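Local structure of thiosulfate sulfurtransferase TUM1 (Saccharomyces cerevisiae, 3UTN) at residues P236-S241 with K266-T271; G240-P245 with A259-A264. The protein transfers persulfide sulfur from NFS1 to UBA4 in the pathway that 2-thiolates the wobble uridine of tRNAs, and has thiosulfate sulfurtransferase activity. One frame throughout, in Å; residues are numbered along the deposited sequence.

Interaction 1 (P236-S241 with K266-T271); sequences PLPYGS and KDFHCT
P238 lies over one face of the F268 ring. CD of P238 sits 3.4 Å from the centroid of the F268 ring and only 4° off the ring normal, a CH-pi contact. CG of the same proline reaches past the centre and meets F268 CE1 at 3.4 Å. S241 approaches the ring obliquely, with its CB 3.4 Å from F268 CE2. At the root of the aromatic side chain, P236 CG lies 4.0 Å from F268 CB. The neighbouring ring carbon, P236 CD, is 3.6 Å from C270 SG.

F268 is the first residue to leave the helical conformation at the end of helix 255-267. A Schellman motif closes that helix, with H269 as the C-prime residue at positive phi. H269 N bonds to K266 O, and C270 N reaches back to L265 O. The turn brings F268 and C270 to the same proline, P236. In F268, CG stands anti to the carbonyl carbon (chi1 -64°), which carries the ring across to P238. An alanine at F268 is likely to leave the P238 ring without its aromatic cover and to open a gap beside S241 CB.

The 236-241 side is braced from within. P238 O accepts both S241 N and S241 OG, the latter at 2.6 Å with a C=O...donor angle of 157°. The backbone bond from S241 N is the 3-10 one; the OG bond holds the hydroxyl back over the same carbonyl oxygen. Farther out, helix 212-216 touches both sides of the contact, L212 meeting P236 and F268. R326 NH1, near the C-terminus, bonds to F268 O. The side chain of P238 is about 9 Å from that of the catalytic C282.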
loop_
_atom_site.group_PDB
_atom_site.type_symbol
_atom_site.label_atom_id
_atom_site.label_comp_id
_atom_site.label_asym_id
_atom_site.label_seq_id
_atom_site.Cartn_x
_atom_site.Cartn_y
_atom_site.Cartn_z
ATOM N N PRO A 236 -6.338 -16.003 1.802
ATOM C CA PRO A 236 -6.175 -14.978 2.804
ATOM C C PRO A 236 -4.703 -14.766 3.085
ATOM O O PRO A 236 -3.973 -15.710 3.390
ATOM C CB PRO A 236 -6.872 -15.571 4.021
ATOM C CG PRO A 236 -6.683 -17.041 3.868
ATOM C CD PRO A 236 -6.678 -17.313 2.395
ATOM N N LEU A 237 -4.264 -13.530 2.943
ATOM C CA LEU A 237 -2.950 -13.167 3.411
ATOM C C LEU A 237 -3.127 -11.863 4.164
ATOM O O LEU A 237 -2.782 -10.804 3.657
ATOM C CB LEU A 237 -1.971 -13.047 2.247
ATOM C CG LEU A 237 -0.482 -13.116 2.592
ATOM C CD1 LEU A 237 -0.151 -14.356 3.417
ATOM C CD2 LEU A 237 0.328 -13.106 1.311
ATOM N N PRO A 238 -3.710 -11.938 5.375
ATOM C CA PRO A 238 -3.947 -10.731 6.142
ATOM C C PRO A 238 -2.643 -9.977 6.262
ATOM O O PRO A 238 -1.625 -10.553 6.639
ATOM C CB PRO A 238 -4.421 -11.267 7.488
ATOM C CG PRO A 238 -5.107 -12.537 7.120
ATOM C CD PRO A 238 -4.192 -13.129 6.094
ATOM N N TYR A 239 -2.668 -8.707 5.879
ATOM C CA TYR A 239 -1.446 -7.932 5.739
ATOM C C TYR A 239 -0.585 -7.963 6.996
ATOM O O TYR A 239 0.637 -7.983 6.905
ATOM C CB TYR A 239 -1.769 -6.496 5.339
ATOM C CG TYR A 239 -2.354 -5.664 6.442
ATOM C CD1 TYR A 239 -1.529 -4.971 7.323
ATOM C CD2 TYR A 239 -3.732 -5.561 6.607
ATOM C CE1 TYR A 239 -2.056 -4.194 8.335
ATOM C CE2 TYR A 239 -4.268 -4.788 7.621
ATOM C CZ TYR A 239 -3.423 -4.109 8.477
ATOM O OH TYR A 239 -3.941 -3.339 9.484
ATOM N N GLY A 240 -1.240 -7.976 8.157
ATOM C CA GLY A 240 -0.563 -8.002 9.445
ATOM C C GLY A 240 0.348 -9.202 9.587
ATOM O O GLY A 240 1.354 -9.144 10.290
ATOM N N SER A 241 0.006 -10.283 8.893
ATOM C CA SER A 241 0.816 -11.495 8.913
ATOM C C SER A 241 2.172 -11.264 8.262
ATOM O O SER A 241 3.101 -12.024 8.476
ATOM C CB SER A 241 0.093 -12.635 8.203
ATOM O OG SER A 241 0.096 -12.445 6.796
ATOM N N LYS A 266 1.855 -20.531 5.671
ATOM C CA LYS A 266 1.568 -21.704 6.498
ATOM C C LYS A 266 0.353 -21.447 7.391
ATOM O O LYS A 266 -0.606 -22.222 7.381
ATOM C CB LYS A 266 2.789 -22.102 7.341
ATOM C CG LYS A 266 2.517 -23.215 8.350
ATOM C CD LYS A 266 3.684 -23.444 9.304
ATOM C CE LYS A 266 4.747 -24.343 8.690
ATOM N NZ LYS A 266 5.844 -24.649 9.653
ATOM N N ASP A 267 0.404 -20.350 8.147
ATOM C CA ASP A 267 -0.645 -19.988 9.096
ATOM C C ASP A 267 -2.010 -19.907 8.441
ATOM O O ASP A 267 -3.002 -20.376 8.996
ATOM C CB ASP A 267 -0.330 -18.647 9.764
ATOM C CG ASP A 267 0.835 -18.730 10.728
ATOM O OD1 ASP A 267 1.194 -19.848 11.152
ATOM O OD2 ASP A 267 1.399 -17.667 11.063
ATOM N N PHE A 268 -2.050 -19.308 7.257
ATOM C CA PHE A 268 -3.306 -19.094 6.564
ATOM C C PHE A 268 -3.537 -20.129 5.483
ATOM O O PHE A 268 -4.410 -19.963 4.631
ATOM C CB PHE A 268 -3.380 -17.657 6.039
ATOM C CG PHE A 268 -3.394 -16.643 7.138
ATOM C CD1 PHE A 268 -4.573 -16.356 7.815
ATOM C CD2 PHE A 268 -2.222 -16.016 7.540
ATOM C CE1 PHE A 268 -4.590 -15.443 8.856
ATOM C CE2 PHE A 268 -2.231 -15.103 8.577
ATOM C CZ PHE A 268 -3.416 -14.815 9.238
ATOM N N HIS A 269 -2.765 -21.213 5.555
ATOM C CA HIS A 269 -2.861 -22.332 4.619
ATOM C C HIS A 269 -2.966 -21.812 3.225
ATOM O O HIS A 269 -3.938 -22.061 2.512
ATOM C CB HIS A 269 -4.023 -23.250 4.982
ATOM C CG HIS A 269 -3.963 -23.756 6.398
ATOM N ND1 HIS A 269 -4.602 -23.144 7.411
ATOM C CD2 HIS A 269 -3.288 -24.841 6.955
ATOM C CE1 HIS A 269 -4.360 -23.803 8.558
ATOM N NE2 HIS A 269 -3.555 -24.844 8.278
ATOM N N CYS A 270 -1.952 -21.051 2.846
ATOM C CA CYS A 270 -1.900 -20.425 1.547
ATOM C C CYS A 270 -0.777 -20.993 0.733
ATOM O O CYS A 270 0.221 -21.473 1.266
ATOM C CB CYS A 270 -1.688 -18.927 1.689
ATOM S SG CYS A 270 -3.132 -18.107 2.356
ATOM N N THR A 271 -0.959 -20.923 -0.573
ATOM C CA THR A 271 0.074 -21.290 -1.501
ATOM C C THR A 271 0.527 -20.018 -2.181
ATOM O O THR A 271 -0.281 -19.153 -2.538
ATOM C CB THR A 271 -0.436 -22.279 -2.560
ATOM O OG1 THR A 271 -1.538 -21.693 -3.264
ATOM C CG2 THR A 271 -0.883 -23.581 -1.907
#

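Interaction 2 (G240-P245 with A259-A264); sequences GSLLDP and ATLEKA
Apolar contacts between L242 and A264 are the tightest between carbons here. L242 CD2 lies 3.5 Å from A264 CB, closer than usual van der Waals contact. The same methyl group meets L261 CD1 at 3.8 Å, so one branch of L242 touches two residues about one helical turn apart. L242 CG stands anti to its own carbonyl carbon (chi1 -63°); CD1 continues the extended chain (chi2 -175°), and the other branch, CD2, is the one that meets the helix. T260 adds a methyl: its CG2 is 3.6 Å from L242 CA.

A second group of contacts sets polar atoms against methyl groups. T260 CG2 points at S241 O, 3.2 Å away. S241 OG rests 3.3 Å from A264 CB, and this hydroxyl is already bonded to P238 O. T260 has turned its methyl to the 240-245 segment, while its OG1 bonds back to A256 O within the helix.

A water lies between the two backbones. It donates to T260 O at 2.7 Å. Its 2.4 Å approach to S241 O is too short to be trusted, so a bridge there is doubtful. T260 O also accepts the helix bond from A264 N, so it serves two donors.

The contact joins the loop after strand 234-236 to the middle of helix 255-267, into which the same chain leads. Helix 286-297 packs against it. I291 and A294 of that helix touch L242, I290 touches L243, and L295 touches L261.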
loop_
_atom_site.group_PDB
_atom_site.type_symbol
_atom_site.label_atom_id
_atom_site.label_comp_id
_atom_site.label_asym_id
_atom_site.label_seq_id
_atom_site.Cartn_x
_atom_site.Cartn_y
_atom_site.Cartn_z
ATOM N N GLY A 240 -1.240 -7.976 8.157
ATOM C CA GLY A 240 -0.563 -8.002 9.445
ATOM C C GLY A 240 0.348 -9.202 9.587
ATOM O O GLY A 240 1.354 -9.144 10.290
ATOM N N SER A 241 0.006 -10.283 8.893
ATOM C CA SER A 241 0.816 -11.495 8.913
ATOM C C SER A 241 2.172 -11.264 8.262
ATOM O O SER A 241 3.101 -12.024 8.476
ATOM C CB SER A 241 0.093 -12.635 8.203
ATOM O OG SER A 241 0.096 -12.445 6.796
ATOM N N LEU A 242 2.276 -10.214 7.460
ATOM C CA LEU A 242 3.496 -9.963 6.718
ATOM C C LEU A 242 4.294 -8.819 7.321
ATOM O O LEU A 242 5.343 -8.444 6.815
ATOM C CB LEU A 242 3.175 -9.720 5.242
ATOM C CG LEU A 242 2.540 -10.932 4.560
ATOM C CD1 LEU A 242 2.356 -10.662 3.085
ATOM C CD2 LEU A 242 3.393 -12.175 4.746
ATOM N N LEU A 243 3.786 -8.274 8.416
ATOM C CA LEU A 243 4.470 -7.209 9.116
ATOM C C LEU A 243 4.866 -7.719 10.474
ATOM O O LEU A 243 4.178 -8.566 11.044
ATOM C CB LEU A 243 3.555 -6.000 9.270
ATOM C CG LEU A 243 3.053 -5.387 7.963
ATOM C CD1 LEU A 243 2.145 -4.212 8.268
ATOM C CD2 LEU A 243 4.225 -4.955 7.097
ATOM N N ASP A 244 5.973 -7.213 10.998
ATOM C CA ASP A 244 6.309 -7.516 12.373
ATOM C C ASP A 244 5.124 -7.102 13.246
ATOM O O ASP A 244 4.607 -5.994 13.098
ATOM C CB ASP A 244 7.583 -6.807 12.808
ATOM C CG ASP A 244 7.839 -6.953 14.292
ATOM O OD1 ASP A 244 8.542 -7.905 14.684
ATOM O OD2 ASP A 244 7.301 -6.135 15.065
ATOM N N PRO A 245 4.676 -8.006 14.141
ATOM C CA PRO A 245 3.460 -7.810 14.935
ATOM C C PRO A 245 3.428 -6.507 15.732
ATOM O O PRO A 245 2.374 -5.875 15.825
ATOM C CB PRO A 245 3.466 -9.008 15.883
ATOM C CG PRO A 245 4.200 -10.062 15.133
ATOM C CD PRO A 245 5.280 -9.328 14.393
ATOM N N ALA A 259 10.755 -15.967 5.892
ATOM C CA ALA A 259 10.267 -16.635 7.091
ATOM C C ALA A 259 8.880 -16.113 7.416
ATOM O O ALA A 259 7.959 -16.878 7.667
ATOM C CB ALA A 259 11.209 -16.410 8.266
ATOM N N THR A 260 8.731 -14.795 7.383
ATOM C CA THR A 260 7.440 -14.187 7.628
ATOM C C THR A 260 6.421 -14.624 6.581
ATOM O O THR A 260 5.321 -15.061 6.928
ATOM C CB THR A 260 7.561 -12.665 7.672
ATOM O OG1 THR A 260 8.380 -12.307 8.790
ATOM C CG2 THR A 260 6.195 -12.025 7.826
ATOM N N LEU A 261 6.794 -14.526 5.310
ATOM C CA LEU A 261 5.903 -14.918 4.231
ATOM C C LEU A 261 5.512 -16.388 4.337
ATOM O O LEU A 261 4.327 -16.705 4.364
ATOM C CB LEU A 261 6.506 -14.621 2.857
ATOM C CG LEU A 261 5.630 -15.015 1.664
ATOM C CD1 LEU A 261 4.230 -14.422 1.773
ATOM C CD2 LEU A 261 6.286 -14.611 0.354
ATOM N N GLU A 262 6.500 -17.277 4.412
ATOM C CA GLU A 262 6.200 -18.706 4.504
ATOM C C GLU A 262 5.354 -19.019 5.736
ATOM O O GLU A 262 4.480 -19.876 5.677
ATOM C CB GLU A 262 7.467 -19.574 4.445
ATOM C CG GLU A 262 8.331 -19.529 5.694
ATOM C CD GLU A 262 9.390 -20.620 5.750
ATOM O OE1 GLU A 262 9.237 -21.656 5.060
ATOM O OE2 GLU A 262 10.375 -20.436 6.501
ATOM N N LYS A 263 5.604 -18.310 6.837
ATOM C CA LYS A 263 4.823 -18.473 8.058
ATOM C C LYS A 263 3.390 -18.027 7.812
ATOM O O LYS A 263 2.447 -18.716 8.191
ATOM C CB LYS A 263 5.440 -17.678 9.214
ATOM C CG LYS A 263 4.769 -17.857 10.567
ATOM C CD LYS A 263 4.983 -19.256 11.139
ATOM C CE LYS A 263 4.605 -19.322 12.612
ATOM N NZ LYS A 263 3.215 -18.852 12.871
ATOM N N ALA A 264 3.234 -16.877 7.162
ATOM C CA ALA A 264 1.916 -16.378 6.805
ATOM C C ALA A 264 1.217 -17.374 5.896
ATOM O O ALA A 264 0.054 -17.708 6.109
ATOM C CB ALA A 264 2.030 -15.029 6.133
HETATM O O HOH W 1 3.809 -14.301 9.038
#

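In the fold
Interactions 1 and 2 have centres 8 Å apart and lie inside the second rhodanese domain, the one with the catalytic cysteine. They share G240 and S241, and both use helix 255-267. Along the chain, 236-241 leaves edge strand 234-236 of the parallel sheet and runs on into 240-245. The helix follows, meeting the loop first at 259-264 and then at the turn that closes it, in 266-271. L237 joins the two contacts by packing on A264, L242 and L261. Together they hold the strand-to-helix connection against the middle of its own helix and the turn that ends it, beside helix 286-297, which follows the active-site cysteine.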